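Local coordinates for protein phosphoinositol-specific phospholipase C (Pseudomonas sp., PDB 5FYP) that probably cleaves phosphoinositide lipids between glycerol and phosphate in a calcium-dependent reaction, as a bacterial phospholipase C, at residues 12-22 against 109-117. Numbering follows the deposited sequence. Where two conformers were deposited one is given.
Sequences SWNTPFNGIAQ and PGHFPITLI
Phe112 turns its ring edge to one face of Trp13, an edge-to-face pair with planes at 69° and its centroid 5.7 Å from that of the six-membered Trp13 ring. On one face of Phe112, toward the rim, lies CD of the next residue, Pro113, 3.4 Å above the plane; the ring edge meets Ile20 and Gln22. The contact lies where strands 20-25 and 114-120 begin, in a fold consistent with the TIM barrel of this phospholipase family. Phe112 CG stands anti to the backbone N (chi1 -175°), which sends the ring toward strand 20-25. There Ile20 CD1 lies 4.0 Å from Phe112 CE2. The Gln22 side chain runs toward Phe112 from the far side, amide and ring planes 83° apart, with NE2 3.8 Å from Phe112 CE1. Replacing Phe112 by alanine would probably open a gap between Trp13, Ile20 and Gln22 and leave the Trp13 face without its aromatic partner. The Phe17 ring lies alongside Pro113, running the other way, and its edge meets Thr115 OG1 (CZ to OG1 3.5 Å). Outside the segments, Thr46 OG1 hydrogen-bonds Gln22 OE1. No direct hydrogen bond joins the two segments, but a water does. It accepts from Gln22 NE2 at 3.0 Å and hydrogen-bonds Pro113 O and, at 2.8 Å, Thr115 OG1.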
loop_
_atom_site.group_PDB
_atom_site.type_symbol
_atom_site.label_atom_id
_atom_site.label_comp_id
_atom_site.label_asym_id
_atom_site.label_seq_id
_atom_site.Cartn_x
_atom_site.Cartn_y
_atom_site.Cartn_z
ATOM N N SER A 12 0.238 16.062 12.151
ATOM C CA SER A 12 0.045 14.687 11.738
ATOM C C SER A 12 0.484 13.664 12.792
ATOM O O SER A 12 -0.076 12.582 12.881
ATOM C CB SER A 12 0.846 14.400 10.454
ATOM O OG SER A 12 0.495 15.279 9.410
ATOM N N TRP A 13 1.510 13.998 13.561
ATOM C CA TRP A 13 2.157 13.012 14.408
ATOM C C TRP A 13 1.241 12.424 15.467
ATOM O O TRP A 13 1.268 11.220 15.707
ATOM C CB TRP A 13 3.430 13.598 15.019
ATOM C CG TRP A 13 4.481 13.777 14.018
ATOM C CD1 TRP A 13 4.901 14.963 13.450
ATOM C CD2 TRP A 13 5.219 12.746 13.391
ATOM N NE1 TRP A 13 5.883 14.716 12.554
ATOM C CE2 TRP A 13 6.087 13.362 12.474
ATOM C CE3 TRP A 13 5.254 11.355 13.542
ATOM C CZ2 TRP A 13 6.999 12.628 11.714
ATOM C CZ3 TRP A 13 6.115 10.643 12.791
ATOM C CH2 TRP A 13 7.027 11.283 11.916
ATOM N N ASN A 14 0.404 13.265 16.064
ATOM C CA ASN A 14 -0.543 12.808 17.077
ATOM C C ASN A 14 -1.906 12.423 16.496
ATOM O O ASN A 14 -2.846 12.208 17.250
ATOM C CB ASN A 14 -0.677 13.867 18.173
ATOM C CG ASN A 14 -1.215 13.300 19.460
ATOM O OD1 ASN A 14 -0.984 12.135 19.809
ATOM N ND2 ASN A 14 -1.935 14.134 20.189
ATOM N N THR A 15 -1.995 12.258 15.174
ATOM C CA THR A 15 -3.244 11.897 14.527
ATOM C C THR A 15 -3.227 10.407 14.215
ATOM O O THR A 15 -2.246 9.901 13.692
ATOM C CB THR A 15 -3.410 12.701 13.231
ATOM O OG1 THR A 15 -3.316 14.106 13.513
ATOM C CG2 THR A 15 -4.716 12.469 12.548
ATOM N N PRO A 16 -4.343 9.684 14.462
ATOM C CA PRO A 16 -4.464 8.313 13.991
ATOM C C PRO A 16 -4.158 8.215 12.503
ATOM O O PRO A 16 -4.540 9.104 11.747
ATOM C CB PRO A 16 -5.933 7.993 14.269
ATOM C CG PRO A 16 -6.237 8.817 15.487
ATOM C CD PRO A 16 -5.551 10.119 15.189
ATOM N N PHE A 17 -3.518 7.139 12.089
ATOM C CA PHE A 17 -3.114 7.025 10.686
ATOM C C PHE A 17 -4.271 7.183 9.715
ATOM O O PHE A 17 -4.116 7.767 8.642
ATOM C CB PHE A 17 -2.405 5.688 10.488
ATOM C CG PHE A 17 -1.744 5.518 9.127
ATOM C CD1 PHE A 17 -0.624 6.237 8.789
ATOM C CD2 PHE A 17 -2.260 4.635 8.195
ATOM C CE1 PHE A 17 -0.022 6.068 7.558
ATOM C CE2 PHE A 17 -1.658 4.461 6.961
ATOM C CZ PHE A 17 -0.533 5.175 6.623
ATOM N N ASN A 18 -5.435 6.649 10.092
ATOM C CA ASN A 18 -6.629 6.760 9.263
ATOM C C ASN A 18 -7.183 8.182 9.160
ATOM O O ASN A 18 -7.999 8.450 8.285
ATOM C CB ASN A 18 -7.713 5.801 9.736
ATOM C CG ASN A 18 -8.084 6.037 11.177
ATOM O OD1 ASN A 18 -7.246 5.897 12.088
ATOM N ND2 ASN A 18 -9.352 6.305 11.419
ATOM N N GLY A 19 -6.747 9.070 10.059
ATOM C CA GLY A 19 -7.117 10.491 9.981
ATOM C C GLY A 19 -6.138 11.367 9.258
ATOM O O GLY A 19 -6.285 12.603 9.327
ATOM N N ILE A 20 -5.171 10.772 8.559
ATOM C CA ILE A 20 -4.131 11.515 7.858
ATOM C C ILE A 20 -4.315 11.356 6.339
ATOM O O ILE A 20 -4.487 10.242 5.830
ATOM C CB ILE A 20 -2.734 11.036 8.286
ATOM C CG1 ILE A 20 -2.525 11.208 9.792
ATOM C CG2 ILE A 20 -1.663 11.756 7.494
ATOM C CD1 ILE A 20 -1.252 10.612 10.317
ATOM N N ALA A 21 -4.269 12.486 5.648
ATOM C CA ALA A 21 -4.273 12.555 4.187
ATOM C C ALA A 21 -2.839 12.705 3.682
ATOM O O ALA A 21 -2.037 13.475 4.238
ATOM C CB ALA A 21 -5.097 13.722 3.706
ATOM N N GLN A 22 -2.559 12.032 2.580
ATOM C CA GLN A 22 -1.247 12.031 1.964
ATOM C C GLN A 22 -1.330 12.175 0.465
ATOM O O GLN A 22 -2.199 11.573 -0.200
ATOM C CB GLN A 22 -0.514 10.709 2.222
ATOM C CG GLN A 22 -0.379 10.309 3.662
ATOM C CD GLN A 22 0.537 9.108 3.802
ATOM O OE1 GLN A 22 1.620 9.038 3.177
ATOM N NE2 GLN A 22 0.144 8.171 4.635
ATOM N N PRO A 109 15.907 7.117 11.046
ATOM C CA PRO A 109 15.185 6.737 12.240
ATOM C C PRO A 109 14.150 7.811 12.616
ATOM O O PRO A 109 14.370 9.016 12.441
ATOM C CB PRO A 109 16.276 6.610 13.304
ATOM C CG PRO A 109 17.465 7.311 12.760
ATOM C CD PRO A 109 17.369 7.236 11.277
ATOM N N GLY A 110 13.008 7.344 13.073
ATOM C CA GLY A 110 11.929 8.243 13.449
ATOM C C GLY A 110 11.047 8.653 12.292
ATOM O O GLY A 110 10.228 9.550 12.448
ATOM N N HIS A 111 11.209 8.007 11.133
ATOM C CA HIS A 111 10.439 8.448 9.998
ATOM C C HIS A 111 8.941 8.198 10.145
ATOM O O HIS A 111 8.496 7.236 10.786
ATOM C CB HIS A 111 10.957 7.832 8.685
ATOM C CG HIS A 111 10.856 6.331 8.582
ATOM N ND1 HIS A 111 9.696 5.671 8.282
ATOM C CD2 HIS A 111 11.809 5.377 8.696
ATOM C CE1 HIS A 111 9.934 4.371 8.230
ATOM N NE2 HIS A 111 11.210 4.167 8.458
ATOM N N PHE A 112 8.170 9.077 9.534
ATOM C CA PHE A 112 6.752 8.868 9.346
ATOM C C PHE A 112 6.553 7.518 8.659
ATOM O O PHE A 112 7.360 7.137 7.802
ATOM C CB PHE A 112 6.215 10.022 8.487
ATOM C CG PHE A 112 4.743 10.009 8.296
ATOM C CD1 PHE A 112 4.170 9.227 7.306
ATOM C CD2 PHE A 112 3.911 10.764 9.101
ATOM C CE1 PHE A 112 2.799 9.165 7.160
ATOM C CE2 PHE A 112 2.550 10.737 8.932
ATOM C CZ PHE A 112 1.991 9.932 7.966
ATOM N N PRO A 113 5.522 6.744 9.025
ATOM C CA PRO A 113 5.382 5.415 8.449
ATOM C C PRO A 113 5.326 5.439 6.928
ATOM O O PRO A 113 4.641 6.289 6.340
ATOM C CB PRO A 113 4.075 4.904 9.049
ATOM C CG PRO A 113 3.348 6.147 9.488
ATOM C CD PRO A 113 4.456 7.038 9.984
ATOM N N ILE A 114 6.031 4.488 6.317
ATOM C CA ILE A 114 6.052 4.355 4.854
ATOM C C ILE A 114 5.018 3.321 4.433
ATOM O O ILE A 114 4.987 2.244 5.005
ATOM C CB ILE A 114 7.427 3.924 4.370
ATOM C CG1 ILE A 114 8.471 4.987 4.687
ATOM C CG2 ILE A 114 7.416 3.584 2.881
ATOM C CD1 ILE A 114 9.901 4.481 4.604
ATOM N N THR A 115 4.215 3.671 3.447
ATOM C CA THR A 115 3.244 2.749 2.883
ATOM C C THR A 115 3.693 2.403 1.465
ATOM O O THR A 115 3.943 3.292 0.648
ATOM C CB THR A 115 1.831 3.340 2.885
ATOM O OG1 THR A 115 1.453 3.641 4.226
ATOM C CG2 THR A 115 0.805 2.371 2.336
ATOM N N LEU A 116 3.802 1.112 1.179
ATOM C CA LEU A 116 4.203 0.610 -0.147
ATOM C C LEU A 116 3.050 -0.144 -0.771
ATOM O O LEU A 116 2.621 -1.179 -0.261
ATOM C CB LEU A 116 5.389 -0.321 -0.074
ATOM C CG LEU A 116 6.662 0.144 0.499
ATOM C CD1 LEU A 116 7.741 -0.929 0.331
ATOM C CD2 LEU A 116 7.122 1.438 -0.152
ATOM N N ILE A 117 2.568 0.387 -1.883
ATOM C CA ILE A 117 1.516 -0.257 -2.664
ATOM C C ILE A 117 2.191 -1.235 -3.617
ATOM O O ILE A 117 2.979 -0.863 -4.468
ATOM C CB ILE A 117 0.722 0.802 -3.477
ATOM C CG1 ILE A 117 0.205 1.957 -2.558
ATOM C CG2 ILE A 117 -0.379 0.165 -4.322
ATOM C CD1 ILE A 117 -0.686 1.550 -1.412
HETATM O O HOH W 1 2.450 6.258 4.661
#